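Local coordinates for protein tyrosine recombinase XerH (Helicobacter pylori, PDB 5JK0) that cuts and rejoins DNA at specific sites as a tyrosine recombinase, and takes part in chromosome segregation, at residues L81-H84 with E85-S88; L121-A124 with T125-Y129. All coordinates share one frame; numbering follows the deposited sequence.

Both contacts lie within the core-binding region of XerH, away from the predicted active-site residues. Contact 1 comes first along the chain, a run of about two turns inside helix 74-93; contact 2 follows at the start of helix 123-143 with the two residues leading into it, and helix 107-117 lies between them in sequence. Their centres lie about 17 Å apart, yet the helices meet: K82 NZ of contact 1 packs 3.8 Å from Y129 OH of contact 2, and Y129 also rests on L78 and P79. DNA lies beside both. Contact 1 turns F83, Y86 and F87 into the helical domain and nears a phosphate through K82, whereas contact 2 holds a phosphate and sets N128 against an adenine, consistent with base recognition.

Contact 1 of 2, residues L81-H84 with E85-S88; sequences LKFH and EYFS
F83 and Y86 meet on one flank of the helix, where they place two aromatic rings one turn apart. CB of Y86 sits against the backbone of the preceding turn, 3.4 Å from F83 O and 3.5 Å from K82 O. With CG anti to the backbone nitrogen (chi1 164°), CG lies beside its own carbonyl carbon and the ring's CD2 comes to the F83 ring. There Y86 CD2 does the touching, 3.9 Å from F83 CE1 and equally near F83 CD1. The two side chains pass at a slant and the contact is purely apolar. The rest of the Y86 ring meets the F113 ring, with the planes at about 50°, and the side chain also packs on M109 and Y117 of helix 107-117 and on F43 of the second subunit.

Behind the rings runs the usual i to i+4 bonding of an alpha helix. F87 N gives its proton to F83 O at 2.8 Å and Y86 N does the same to K82 O at 2.9 Å. S88 N binds H84 O at 3.0 Å, and S88 CB leans on that same oxygen.

The charged flank is looser. E85 reaches out as an extended chain and its OE2 is hydrogen-bonded to Y117 OH; K82 NZ stays 6.4 Å from E85 OE2, so the opposite charges do not pair directly, while K82 packs on a DNA phosphate.

Helix 74-93 thus has different neighbours on its different flanks. F83 packs edge-to-face with F113 and also touches L110, and F87 touches M109, all on helix 107-117. L81 meets L58 and E59 of helix 55-68, whereas H84 and S88 touch T13 of helix 12-30: this run joins three other helices of the core-binding region.

Contact 2 of 2, residues L121-A124 with T125-Y129; sequences LSLA and TKKNY. With nucleotides of chain H.
S122 and T125 hold the tight side of this turn, with their hydroxyls gathered at the phosphate of DA10 of chain H. S122 OG lies 2.8 Å from T125 OG1, and its single proton could go either there or to O5' of the nucleotide. S122 N also gives a nearly straight bond to OP2 of DA10, 3.2 Å long at 172°. T125 OG1 lies against OP2 too, at a modelled separation too short to trust in detail. L121 closes this corner, its CD1 3.8 Å from T125 CG2.

One turn on, N128 presents its amide to the bases. N128 OD1 accepts from N6 of DA11 of chain H at 3.3 Å; N128 ND2 makes a weak bond to N7 of DA11 and lies as near N7 of DA10. A water donates to both N128 OD1, at 2.7 Å, and A124 O, tying the amide to the helix backbone.

K126 bends at its last torsion (chi4 -66°), and K126 NZ binds T118 of its own chain and N33 of the second subunit. The loose part is K127, solvent-exposed and fully extended, its CE only brushing L123 CG at 4.0 Å.

S122 is the N-cap of helix 123-143. A helix N-terminus on a phosphate, and an asparagine against N6 and N7 of adenine, are each familiar in major-groove recognition, and this arrangement is consistent with that.

Contact 1 of 2, residues L81-H84 with E85-S88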
loop_
_atom_site.group_PDB
_atom_site.type_symbol
_atom_site.label_atom_id
_atom_site.label_comp_id
_atom_site.label_asym_id
_atom_site.label_seq_id
_atom_site.Cartn_x
_atom_site.Cartn_y
_atom_site.Cartn_z
ATOM N N LEU D 81 -22.647 -17.986 12.535
ATOM C CA LEU D 81 -23.518 -18.299 13.662
ATOM C C LEU D 81 -23.467 -17.174 14.692
ATOM O O LEU D 81 -24.447 -16.907 15.387
ATOM C CB LEU D 81 -23.127 -19.631 14.302
ATOM C CG LEU D 81 -23.263 -20.869 13.415
ATOM C CD1 LEU D 81 -22.941 -22.130 14.199
ATOM C CD2 LEU D 81 -24.658 -20.950 12.815
ATOM N N LYS D 82 -22.313 -16.518 14.783
ATOM C CA LYS D 82 -22.159 -15.352 15.644
ATOM C C LYS D 82 -23.034 -14.205 15.155
ATOM O O LYS D 82 -23.632 -13.482 15.954
ATOM C CB LYS D 82 -20.696 -14.901 15.700
ATOM C CG LYS D 82 -19.762 -15.855 16.426
ATOM C CD LYS D 82 -20.078 -15.930 17.908
ATOM C CE LYS D 82 -19.052 -16.778 18.641
ATOM N NZ LYS D 82 -17.670 -16.249 18.453
ATOM N N PHE D 83 -23.106 -14.044 13.836
ATOM C CA PHE D 83 -23.892 -12.968 13.243
ATOM C C PHE D 83 -25.385 -13.192 13.435
ATOM O O PHE D 83 -26.139 -12.239 13.644
ATOM C CB PHE D 83 -23.581 -12.819 11.752
ATOM C CG PHE D 83 -24.446 -11.804 11.062
ATOM C CD1 PHE D 83 -24.304 -10.454 11.341
ATOM C CD2 PHE D 83 -25.409 -12.197 10.148
ATOM C CE1 PHE D 83 -25.104 -9.515 10.718
ATOM C CE2 PHE D 83 -26.210 -11.262 9.518
ATOM C CZ PHE D 83 -26.057 -9.920 9.805
ATOM N N HIS D 84 -25.812 -14.448 13.354
ATOM C CA HIS D 84 -27.208 -14.779 13.605
ATOM C C HIS D 84 -27.582 -14.435 15.041
ATOM O O HIS D 84 -28.643 -13.866 15.296
ATOM C CB HIS D 84 -27.482 -16.257 13.334
ATOM C CG HIS D 84 -28.790 -16.731 13.883
ATOM N ND1 HIS D 84 -28.896 -17.376 15.096
ATOM C CD2 HIS D 84 -30.049 -16.640 13.393
ATOM C CE1 HIS D 84 -30.165 -17.667 15.327
ATOM N NE2 HIS D 84 -30.884 -17.231 14.309
ATOM N N GLU D 85 -26.699 -14.787 15.971
ATOM C CA GLU D 85 -26.882 -14.457 17.380
ATOM C C GLU D 85 -26.975 -12.947 17.571
ATOM O O GLU D 85 -27.806 -12.456 18.335
ATOM C CB GLU D 85 -25.734 -15.026 18.215
ATOM C CG GLU D 85 -25.742 -14.595 19.671
ATOM C CD GLU D 85 -24.505 -15.054 20.418
ATOM O OE1 GLU D 85 -24.536 -16.158 20.999
ATOM O OE2 GLU D 85 -23.499 -14.312 20.419
ATOM N N TYR D 86 -26.114 -12.221 16.866
ATOM C CA TYR D 86 -26.125 -10.764 16.885
ATOM C C TYR D 86 -27.439 -10.210 16.352
ATOM O O TYR D 86 -28.097 -9.408 17.012
ATOM C CB TYR D 86 -24.950 -10.213 16.067
ATOM C CG TYR D 86 -25.070 -8.746 15.711
ATOM C CD1 TYR D 86 -24.736 -7.757 16.630
ATOM C CD2 TYR D 86 -25.509 -8.350 14.453
ATOM C CE1 TYR D 86 -24.843 -6.414 16.307
ATOM C CE2 TYR D 86 -25.621 -7.012 14.123
ATOM C CZ TYR D 86 -25.287 -6.050 15.051
ATOM O OH TYR D 86 -25.398 -4.719 14.721
ATOM N N PHE D 87 -27.818 -10.650 15.155
ATOM C CA PHE D 87 -28.990 -10.117 14.470
ATOM C C PHE D 87 -30.289 -10.375 15.234
ATOM O O PHE D 87 -31.203 -9.553 15.204
ATOM C CB PHE D 87 -29.092 -10.708 13.060
ATOM C CG PHE D 87 -30.260 -10.189 12.268
ATOM C CD1 PHE D 87 -30.203 -8.944 11.659
ATOM C CD2 PHE D 87 -31.414 -10.944 12.130
ATOM C CE1 PHE D 87 -31.276 -8.462 10.933
ATOM C CE2 PHE D 87 -32.489 -10.467 11.403
ATOM C CZ PHE D 87 -32.419 -9.226 10.803
ATOM N N SER D 88 -30.365 -11.512 15.917
ATOM C CA SER D 88 -31.583 -11.888 16.630
ATOM C C SER D 88 -31.898 -10.935 17.781
ATOM O O SER D 88 -33.063 -10.719 18.114
ATOM C CB SER D 88 -31.472 -13.320 17.157
ATOM O OG SER D 88 -30.404 -13.444 18.080
#

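Contact 2 of 2, residues L121-A124 with T125-Y129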
loop_
_atom_site.group_PDB
_atom_site.type_symbol
_atom_site.label_atom_id
_atom_site.label_comp_id
_atom_site.label_asym_id
_atom_site.label_seq_id
_atom_site.Cartn_x
_atom_site.Cartn_y
_atom_site.Cartn_z
ATOM N N LEU D 121 -9.429 -9.498 19.272
ATOM C CA LEU D 121 -8.943 -10.585 18.427
ATOM C C LEU D 121 -7.898 -10.090 17.430
ATOM O O LEU D 121 -7.720 -8.885 17.250
ATOM C CB LEU D 121 -10.106 -11.251 17.691
ATOM C CG LEU D 121 -11.200 -11.834 18.588
ATOM C CD1 LEU D 121 -12.242 -12.572 17.762
ATOM C CD2 LEU D 121 -10.601 -12.749 19.649
ATOM N N SER D 122 -7.215 -11.028 16.781
ATOM C CA SER D 122 -6.137 -10.692 15.857
ATOM C C SER D 122 -6.662 -10.074 14.567
ATOM O O SER D 122 -7.849 -10.175 14.256
ATOM C CB SER D 122 -5.306 -11.934 15.532
ATOM O OG SER D 122 -6.070 -12.881 14.806
ATOM N N LEU D 123 -5.767 -9.436 13.818
ATOM C CA LEU D 123 -6.118 -8.840 12.534
ATOM C C LEU D 123 -6.488 -9.922 11.525
ATOM O O LEU D 123 -7.355 -9.722 10.676
ATOM C CB LEU D 123 -4.961 -7.989 12.003
ATOM C CG LEU D 123 -5.145 -7.331 10.633
ATOM C CD1 LEU D 123 -6.347 -6.394 10.637
ATOM C CD2 LEU D 123 -3.883 -6.589 10.217
ATOM N N ALA D 124 -5.825 -11.070 11.630
ATOM C CA ALA D 124 -6.085 -12.194 10.740
ATOM C C ALA D 124 -7.488 -12.750 10.955
ATOM O O ALA D 124 -8.175 -13.114 10.000
ATOM C CB ALA D 124 -5.044 -13.284 10.947
ATOM N N THR D 125 -7.905 -12.813 12.217
ATOM C CA THR D 125 -9.237 -13.296 12.566
ATOM C C THR D 125 -10.308 -12.365 12.009
ATOM O O THR D 125 -11.338 -12.817 11.505
ATOM C CB THR D 125 -9.405 -13.422 14.092
ATOM O OG1 THR D 125 -8.467 -14.378 14.599
ATOM C CG2 THR D 125 -10.815 -13.872 14.447
ATOM N N LYS D 126 -10.053 -11.063 12.100
ATOM C CA LYS D 126 -10.961 -10.060 11.557
ATOM C C LYS D 126 -11.165 -10.263 10.057
ATOM O O LYS D 126 -12.273 -10.108 9.544
ATOM C CB LYS D 126 -10.430 -8.649 11.828
ATOM C CG LYS D 126 -10.314 -8.282 13.302
ATOM C CD LYS D 126 -9.567 -6.966 13.477
ATOM C CE LYS D 126 -9.496 -6.539 14.938
ATOM N NZ LYS D 126 -10.837 -6.210 15.492
ATOM N N LYS D 127 -10.090 -10.619 9.360
ATOM C CA LYS D 127 -10.147 -10.837 7.920
ATOM C C LYS D 127 -10.999 -12.051 7.568
ATOM O O LYS D 127 -11.749 -12.027 6.592
ATOM C CB LYS D 127 -8.740 -11.001 7.346
ATOM C CG LYS D 127 -7.883 -9.755 7.457
ATOM C CD LYS D 127 -6.525 -9.957 6.809
ATOM C CE LYS D 127 -5.689 -8.691 6.886
ATOM N NZ LYS D 127 -4.372 -8.860 6.219
ATOM N N ASN D 128 -10.882 -13.107 8.368
ATOM C CA ASN D 128 -11.667 -14.320 8.157
ATOM C C ASN D 128 -13.162 -14.072 8.334
ATOM O O ASN D 128 -13.980 -14.592 7.574
ATOM C CB ASN D 128 -11.213 -15.425 9.111
ATOM C CG ASN D 128 -9.808 -15.910 8.815
ATOM O OD1 ASN D 128 -9.310 -15.765 7.698
ATOM N ND2 ASN D 128 -9.164 -16.496 9.815
ATOM N N TYR D 129 -13.509 -13.282 9.347
ATOM C CA TYR D 129 -14.896 -12.900 9.590
ATOM C C TYR D 129 -15.461 -12.129 8.404
ATOM O O TYR D 129 -16.588 -12.371 7.972
ATOM C CB TYR D 129 -15.008 -12.057 10.861
ATOM C CG TYR D 129 -15.112 -12.854 12.140
ATOM C CD1 TYR D 129 -14.184 -13.839 12.448
ATOM C CD2 TYR D 129 -16.131 -12.608 13.050
ATOM C CE1 TYR D 129 -14.275 -14.567 13.621
ATOM C CE2 TYR D 129 -16.229 -13.328 14.225
ATOM C CZ TYR D 129 -15.297 -14.305 14.506
ATOM O OH TYR D 129 -15.394 -15.022 15.676
ATOM P P DA H 10 -6.846 -14.740 17.701
ATOM O OP1 DA H 10 -6.108 -13.959 18.716
ATOM O OP2 DA H 10 -7.945 -14.104 16.943
ATOM O "O5'" DA H 10 -5.799 -15.327 16.647
ATOM C "C5'" DA H 10 -4.817 -16.261 17.075
ATOM C "C4'" DA H 10 -4.001 -16.767 15.900
ATOM O "O4'" DA H 10 -4.770 -17.745 15.151
ATOM C "C3'" DA H 10 -3.583 -15.691 14.890
ATOM O "O3'" DA H 10 -2.201 -15.820 14.590
ATOM C "C2'" DA H 10 -4.448 -16.000 13.667
ATOM C "C1'" DA H 10 -4.582 -17.506 13.782
ATOM N N9 DA H 10 -5.712 -18.054 13.036
ATOM C C8 DA H 10 -7.000 -17.601 13.036
ATOM N N7 DA H 10 -7.806 -18.291 12.261
ATOM C C5 DA H 10 -6.985 -19.263 11.712
ATOM C C6 DA H 10 -7.230 -20.312 10.803
ATOM N N6 DA H 10 -8.430 -20.560 10.270
ATOM N N1 DA H 10 -6.189 -21.102 10.464
ATOM C C2 DA H 10 -4.988 -20.852 10.999
ATOM N N3 DA H 10 -4.636 -19.898 11.859
ATOM C C4 DA H 10 -5.691 -19.130 12.179
ATOM P P DA H 11 -1.400 -14.601 13.913
ATOM O OP1 DA H 11 0.025 -14.990 13.854
ATOM O OP2 DA H 11 -1.798 -13.359 14.610
ATOM O "O5'" DA H 11 -1.991 -14.524 12.426
ATOM C "C5'" DA H 11 -1.175 -14.863 11.310
ATOM C "C4'" DA H 11 -1.104 -16.369 11.119
ATOM O "O4'" DA H 11 -2.446 -16.912 11.018
ATOM C "C3'" DA H 11 -0.359 -16.817 9.860
ATOM O "O3'" DA H 11 0.568 -17.844 10.176
ATOM C "C2'" DA H 11 -1.466 -17.320 8.934
ATOM C "C1'" DA H 11 -2.520 -17.794 9.923
ATOM N N9 DA H 11 -3.877 -17.750 9.383
ATOM C C8 DA H 11 -4.841 -16.820 9.655
ATOM N N7 DA H 11 -5.969 -17.027 9.020
ATOM C C5 DA H 11 -5.729 -18.170 8.276
ATOM C C6 DA H 11 -6.532 -18.910 7.384
ATOM N N6 DA H 11 -7.794 -18.584 7.085
ATOM N N1 DA H 11 -5.985 -20.002 6.810
ATOM C C2 DA H 11 -4.722 -20.325 7.112
ATOM N N3 DA H 11 -3.871 -19.708 7.931
ATOM C C4 DA H 11 -4.443 -18.628 8.487
HETATM O O HOH W 1 -6.867 -14.529 7.770
#